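Side-chain contacts in putative siderophore-degrading esterase (Eurofung) (Emericella nidulans, PDB 6GUO), which hydrolyses the ester bonds of the bacterial siderophore enterobactin, a step required for the intracellular release of its iron: residues N61-T66 / P290-G295; R72-H77 / G295-S300; Y91-T94 / F98-R101. All blocks are in the same frame, centred on the assembly; numbering follows the deposited sequence.

Interaction 1 (N61-T66 / P290-G295)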
# COMPACT_ATOMS: atom_id res chain seq x y z
N ASN A 61 -8.27 -4.64 9.94
CA ASN A 61 -9.01 -3.53 9.32
C ASN A 61 -8.09 -2.50 8.67
O ASN A 61 -8.51 -1.80 7.75
CB ASN A 61 -9.91 -2.78 10.32
CG ASN A 61 -10.75 -3.71 11.18
OD1 ASN A 61 -10.27 -4.22 12.19
ND2 ASN A 61 -12.01 -3.90 10.81
N ALA A 62 -6.85 -2.39 9.16
CA ALA A 62 -5.88 -1.40 8.67
C ALA A 62 -5.00 -1.88 7.52
O ALA A 62 -4.35 -1.05 6.87
CB ALA A 62 -5.00 -0.94 9.82
N LEU A 63 -4.95 -3.19 7.29
CA LEU A 63 -3.99 -3.81 6.37
C LEU A 63 -4.57 -4.63 5.22
O LEU A 63 -3.87 -4.88 4.23
CB LEU A 63 -3.07 -4.73 7.17
CG LEU A 63 -2.36 -4.12 8.38
CD1 LEU A 63 -1.55 -5.20 9.07
CD2 LEU A 63 -1.47 -2.96 7.97
N PHE A 64 -5.82 -5.06 5.35
CA PHE A 64 -6.47 -5.98 4.41
C PHE A 64 -6.40 -5.51 2.96
O PHE A 64 -5.97 -6.26 2.09
CB PHE A 64 -7.94 -6.15 4.81
CG PHE A 64 -8.74 -6.98 3.86
CD1 PHE A 64 -8.47 -8.34 3.70
CD2 PHE A 64 -9.79 -6.42 3.15
CE1 PHE A 64 -9.23 -9.12 2.84
CE2 PHE A 64 -10.55 -7.19 2.28
CZ PHE A 64 -10.27 -8.54 2.13
N LEU A 65 -6.82 -4.28 2.73
CA LEU A 65 -6.93 -3.75 1.37
C LEU A 65 -5.56 -3.58 0.70
O LEU A 65 -5.42 -3.87 -0.49
CB LEU A 65 -7.72 -2.44 1.36
CG LEU A 65 -9.16 -2.48 1.90
CD1 LEU A 65 -9.74 -1.07 1.93
CD2 LEU A 65 -10.04 -3.40 1.08
N THR A 66 -4.56 -3.16 1.46
CA THR A 66 -3.20 -2.96 0.96
C THR A 66 -2.60 -4.31 0.58
O THR A 66 -2.01 -4.44 -0.48
CB THR A 66 -2.29 -2.26 2.00
OG1 THR A 66 -2.84 -0.97 2.31
CG2 THR A 66 -0.86 -2.08 1.47
N PRO A 290 4.85 0.59 2.85
CA PRO A 290 6.09 0.00 2.32
C PRO A 290 6.48 -1.34 2.94
O PRO A 290 6.89 -2.25 2.21
CB PRO A 290 7.15 1.06 2.62
CG PRO A 290 6.40 2.34 2.71
CD PRO A 290 5.02 2.01 3.21
N ALA A 291 6.35 -1.45 4.26
CA ALA A 291 6.73 -2.69 4.97
C ALA A 291 5.79 -3.85 4.65
O ALA A 291 6.23 -4.99 4.53
CB ALA A 291 6.80 -2.45 6.47
N LEU A 292 4.49 -3.56 4.53
CA LEU A 292 3.52 -4.58 4.13
C LEU A 292 3.74 -5.01 2.69
O LEU A 292 3.84 -6.20 2.41
CB LEU A 292 2.09 -4.10 4.34
CG LEU A 292 0.95 -5.05 3.95
CD1 LEU A 292 1.12 -6.46 4.52
CD2 LEU A 292 -0.36 -4.45 4.42
N SER A 293 3.86 -4.03 1.79
CA SER A 293 4.17 -4.31 0.39
C SER A 293 5.45 -5.14 0.28
O SER A 293 5.48 -6.15 -0.43
CB SER A 293 4.32 -3.02 -0.42
OG SER A 293 3.10 -2.32 -0.49
N GLY A 294 6.49 -4.71 0.98
CA GLY A 294 7.78 -5.41 1.00
C GLY A 294 7.70 -6.83 1.55
O GLY A 294 8.34 -7.74 1.02
N GLY A 295 6.92 -7.01 2.61
CA GLY A 295 6.66 -8.34 3.17
C GLY A 295 5.95 -9.27 2.20
O GLY A 295 6.29 -10.45 2.10
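Leu292 reaches across from helix 288-301 and lays one methyl, CD2, against Leu63 and Thr66 of helix 60-77, where it meets both side chain and backbone. CD2 sits 3.5 Å from Leu63 O and also touches Leu63 CB and Thr66 CB, so a single methyl meets both Leu63 and Thr66, which lie about one turn apart. The first torsion of Leu292, with CG anti to the backbone N (chi1 179°), together with chi2 near 50°, puts CD2 in this place. Leu63 meets it obliquely, adding its own CD2 methyl at 4.0 Å from Leu292 CD2. Thr66 offers its carbon side: CG2 lies anti to the backbone N and faces Leu292 CD2 at 3.8 Å, whereas OG1 is turned to the second subunit, where it is hydrogen-bonded to Glu69 and Arg73 of that chain. The axes of the segments 61-66 and 290-295 approach to 10.6 Å and cross at -53°, and they touch through few, wholly buried groups. The side-chain contacts are largely apolar, with Leu292 CD2 also lying against the polar Leu63 O. Both leucines rest on Phe162 of strand 156-164, so the helix pair is seated on the central sheet of the alpha/beta-hydrolase fold, while Phe64 packs on strands 31-36 and 83-90 and Pro290 meets Pro290 of the second subunit.

Interaction 2 (R72-H77 / G295-S300)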
# COMPACT_ATOMS: atom_id res chain seq x y z
N ARG A 72 -2.63 -8.55 -5.94
CA ARG A 72 -3.32 -8.53 -7.23
C ARG A 72 -2.49 -7.88 -8.33
O ARG A 72 -2.53 -8.33 -9.47
CB ARG A 72 -4.70 -7.89 -7.11
CG ARG A 72 -5.66 -8.83 -6.39
CD ARG A 72 -6.97 -8.19 -6.01
NE ARG A 72 -7.79 -9.17 -5.30
CZ ARG A 72 -9.06 -9.01 -4.95
NH1 ARG A 72 -9.72 -7.89 -5.22
NH2 ARG A 72 -9.69 -10.01 -4.31
N ARG A 73 -1.70 -6.85 -7.99
CA ARG A 73 -0.74 -6.28 -8.95
C ARG A 73 0.30 -7.32 -9.35
O ARG A 73 0.56 -7.52 -10.54
CB ARG A 73 -0.05 -5.04 -8.39
CG ARG A 73 -0.96 -3.82 -8.32
CD ARG A 73 -0.15 -2.55 -8.14
NE ARG A 73 0.61 -2.53 -6.89
CZ ARG A 73 0.18 -2.06 -5.72
NH1 ARG A 73 -1.03 -1.53 -5.57
NH2 ARG A 73 1.00 -2.09 -4.68
N ARG A 74 0.88 -8.00 -8.36
CA ARG A 74 1.91 -9.00 -8.65
C ARG A 74 1.36 -10.21 -9.42
O ARG A 74 2.01 -10.69 -10.35
CB ARG A 74 2.60 -9.47 -7.38
CG ARG A 74 3.66 -10.52 -7.66
CD ARG A 74 4.87 -10.40 -6.77
NE ARG A 74 5.77 -11.53 -6.98
CZ ARG A 74 7.02 -11.62 -6.54
NH1 ARG A 74 7.73 -12.72 -6.79
NH2 ARG A 74 7.58 -10.62 -5.85
N GLU A 75 0.19 -10.69 -9.02
CA GLU A 75 -0.48 -11.80 -9.71
C GLU A 75 -0.84 -11.46 -11.17
O GLU A 75 -0.81 -12.34 -12.03
CB GLU A 75 -1.71 -12.27 -8.91
CG GLU A 75 -1.32 -12.98 -7.62
CD GLU A 75 -2.43 -13.07 -6.57
OE1 GLU A 75 -3.54 -12.50 -6.75
OE2 GLU A 75 -2.18 -13.70 -5.52
N SER A 76 -1.15 -10.19 -11.44
CA SER A 76 -1.37 -9.70 -12.81
C SER A 76 -0.09 -9.76 -13.65
O SER A 76 -0.14 -10.12 -14.82
CB SER A 76 -1.89 -8.26 -12.80
OG SER A 76 -3.18 -8.21 -12.23
N HIS A 77 1.03 -9.38 -13.05
CA HIS A 77 2.34 -9.42 -13.71
C HIS A 77 2.88 -10.83 -13.88
O HIS A 77 3.56 -11.11 -14.87
CB HIS A 77 3.36 -8.60 -12.93
CG HIS A 77 3.06 -7.15 -12.91
ND1 HIS A 77 2.63 -6.47 -14.03
CD2 HIS A 77 3.11 -6.23 -11.92
CE1 HIS A 77 2.42 -5.20 -13.72
NE2 HIS A 77 2.71 -5.04 -12.44
N GLY A 295 6.92 -7.01 2.61
CA GLY A 295 6.66 -8.34 3.17
C GLY A 295 5.95 -9.27 2.20
O GLY A 295 6.29 -10.45 2.10
N ILE A 296 4.97 -8.73 1.48
CA ILE A 296 4.24 -9.48 0.45
C ILE A 296 5.20 -9.93 -0.66
O ILE A 296 5.18 -11.09 -1.07
CB ILE A 296 3.05 -8.67 -0.15
CG1 ILE A 296 1.98 -8.35 0.91
CG2 ILE A 296 2.39 -9.42 -1.31
CD1 ILE A 296 1.22 -9.53 1.47
N MET A 297 6.05 -9.01 -1.14
CA MET A 297 7.04 -9.33 -2.17
C MET A 297 8.05 -10.37 -1.67
O MET A 297 8.38 -11.31 -2.40
CB MET A 297 7.79 -8.08 -2.64
CG MET A 297 6.94 -7.03 -3.34
SD MET A 297 6.02 -7.61 -4.78
CE MET A 297 4.48 -8.12 -4.04
N PHE A 298 8.52 -10.19 -0.44
CA PHE A 298 9.42 -11.14 0.22
C PHE A 298 8.79 -12.53 0.25
O PHE A 298 9.44 -13.51 -0.13
CB PHE A 298 9.75 -10.64 1.63
CG PHE A 298 10.57 -11.60 2.46
CD1 PHE A 298 11.96 -11.60 2.40
CD2 PHE A 298 9.94 -12.47 3.34
CE1 PHE A 298 12.70 -12.47 3.18
CE2 PHE A 298 10.68 -13.35 4.13
CZ PHE A 298 12.06 -13.34 4.05
N LEU A 299 7.53 -12.60 0.67
CA LEU A 299 6.78 -13.86 0.71
C LEU A 299 6.67 -14.52 -0.67
O LEU A 299 6.99 -15.70 -0.82
CB LEU A 299 5.39 -13.62 1.31
CG LEU A 299 4.41 -14.79 1.42
CD1 LEU A 299 4.99 -15.93 2.23
CD2 LEU A 299 3.11 -14.28 2.03
N SER A 300 6.27 -13.74 -1.67
CA SER A 300 6.13 -14.25 -3.04
C SER A 300 7.47 -14.69 -3.65
O SER A 300 7.49 -15.63 -4.45
CB SER A 300 5.45 -13.22 -3.94
OG SER A 300 4.13 -12.95 -3.47
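Arg74 reaches from helix 60-77 to helix 288-301 and presses its guanidinium flat against Ser300. The tight part is here: Ser300 CB stands over the centre of one guanidinium face, 3.4 Å from Arg74 CZ. The methylene chain is close-packed too, with Arg74 CD 3.6 Å from Met297 CE, the two side chains sliding past each other in opposite directions. A bend at chi2 (144°) follows the anti first torsion of the arginine and sets the guanidinium against Ser300, while Met297, folded back at chi2 and chi3, brings its sulfur to the guanidinium edge. The looser part is this edge: Arg74 NH2 points at Met297 SD, in plane and nearly straight (169°), but at 3.6 Å the bond is weak. Met297 is partly exposed here and packs on Ser286 of the second subunit; His77, exposed overall, touches Phe98 of that subunit. Beyond the segments, a bond from NH1 to Asn301 OD1 and a salt bridge with Glu81 hold the guanidinium in place. The arrangement is a helix-helix contact on one side of the central sheet in an alpha/beta-hydrolase fold, joining the end of helix 60-77 to the C-terminal helix.

Interaction 3 (Y91-T94 / F98-R101)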
# COMPACT_ATOMS: atom_id res chain seq x y z
N TYR A 91 -11.68 -6.23 13.73
CA TYR A 91 -12.74 -5.88 14.69
C TYR A 91 -13.88 -5.17 13.98
O TYR A 91 -13.68 -4.57 12.92
CB TYR A 91 -12.13 -4.98 15.77
CG TYR A 91 -10.89 -5.57 16.39
CD1 TYR A 91 -10.98 -6.57 17.35
CD2 TYR A 91 -9.62 -5.17 15.98
CE1 TYR A 91 -9.85 -7.13 17.91
CE2 TYR A 91 -8.48 -5.72 16.54
CZ TYR A 91 -8.60 -6.71 17.50
OH TYR A 91 -7.47 -7.27 18.06
N PRO A 92 -15.10 -5.22 14.55
CA PRO A 92 -16.26 -4.54 13.96
C PRO A 92 -16.24 -3.04 14.29
O PRO A 92 -17.01 -2.56 15.13
CB PRO A 92 -17.45 -5.26 14.62
CG PRO A 92 -16.94 -5.63 15.96
CD PRO A 92 -15.49 -5.99 15.75
N ILE A 93 -15.35 -2.33 13.61
CA ILE A 93 -15.14 -0.90 13.83
C ILE A 93 -15.43 -0.18 12.52
O ILE A 93 -15.11 -0.69 11.45
CB ILE A 93 -13.71 -0.59 14.35
CG1 ILE A 93 -12.62 -1.15 13.41
CG2 ILE A 93 -13.55 -1.15 15.76
CD1 ILE A 93 -11.20 -0.90 13.87
N THR A 94 -16.06 0.99 12.62
CA THR A 94 -16.54 1.74 11.45
C THR A 94 -15.89 3.11 11.23
O THR A 94 -15.70 3.50 10.08
CB THR A 94 -18.07 1.91 11.49
OG1 THR A 94 -18.44 2.58 12.70
CG2 THR A 94 -18.76 0.55 11.42
N PHE A 98 -8.20 1.09 13.37
CA PHE A 98 -7.58 0.47 14.54
C PHE A 98 -8.59 0.41 15.68
O PHE A 98 -9.42 1.31 15.81
CB PHE A 98 -6.35 1.24 15.00
CG PHE A 98 -5.27 1.32 13.95
CD1 PHE A 98 -4.42 0.24 13.73
CD2 PHE A 98 -5.11 2.47 13.19
CE1 PHE A 98 -3.43 0.31 12.77
CE2 PHE A 98 -4.12 2.54 12.23
CZ PHE A 98 -3.28 1.46 12.02
N SER A 99 -8.50 -0.65 16.49
CA SER A 99 -9.34 -0.82 17.67
C SER A 99 -8.48 -0.83 18.94
O SER A 99 -7.42 -1.46 18.94
CB SER A 99 -10.10 -2.14 17.58
OG SER A 99 -10.74 -2.44 18.80
N PRO A 100 -8.96 -0.20 20.04
CA PRO A 100 -8.27 -0.34 21.33
C PRO A 100 -8.12 -1.79 21.83
O PRO A 100 -7.24 -2.07 22.65
CB PRO A 100 -9.15 0.46 22.31
CG PRO A 100 -10.04 1.30 21.47
CD PRO A 100 -10.18 0.62 20.14
N ARG A 101 -8.97 -2.70 21.34
CA ARG A 101 -8.89 -4.13 21.68
C ARG A 101 -7.57 -4.80 21.30
O ARG A 101 -7.23 -5.85 21.85
CB ARG A 101 -10.05 -4.90 21.04
CG ARG A 101 -11.40 -4.58 21.66
CD ARG A 101 -12.55 -5.25 20.92
NE ARG A 101 -12.39 -6.71 20.85
CZ ARG A 101 -13.18 -7.52 20.15
NH1 ARG A 101 -12.93 -8.82 20.14
NH2 ARG A 101 -14.20 -7.04 19.44
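The chain turns back on itself between strand 83-90 and helix 102-106, bringing Tyr91 CA within 6.8 Å of Ser99 CA, with an inverse gamma turn centred on Pro92, closed by a weak Ile93 N to Tyr91 O bond. This is a loop following a sheet strand of the alpha/beta-hydrolase fold, and its two limbs are joined by side chains. The Tyr91 ring is the main surface. Ser99 leans on it, CB 3.5 Å from Tyr91 CD2 and OG over the same face toward the rim. Arg101 CB makes a CH-pi contact at 4.3 Å from the Tyr91 ring centroid, over the face. Beyond it the arginine bends at chi3 (57°), which swings the guanidinium round so that Tyr91 CD1 stands over the centre of its plane, 3.7 Å from Arg101 CZ. The two planes are 61° apart, well short of a parallel stack. Arg101 NH2 passes Pro92 CD at 4.0 Å, and its polar partner is Pro30 O; Tyr31 adds a cation-pi contact. Tyr91 OH is hydrogen-bonded to Asp105 in the following helix. Further along the same limb Ile93 sets CD1 against the backbone, 3.4 Å from Phe98 C, while the nearest atoms of the Phe98 side chain and a bound triethylene glycol, probably from the crystallisation liquor, are about 3 Å apart. The approach to helix 102-106 is capped by Ser99: its OG, anti to the backbone N, accepts from Arg101 N at 3.1 Å with an N-H...O angle of 153°.

Interactions 1 and 2 are two levels of one helix pair, 60-77 with 288-301, their centres 11 Å apart and Gly295 common to both; the pair brings the early part of the chain against its C-terminal helix. Interaction 3, about 17 Å from interaction 1 and 27 Å from interaction 2 between centres, lies in the loop after strand 83-90 and is nested in sequence within the long loops that the other two close. It still reaches helix 60-77: Asn61 ND2 probably bonds to Tyr91 O, and Phe98 packs on Ala62. All three contacts touch the second subunit, so this flank of the subunit also forms part of the homodimer interface.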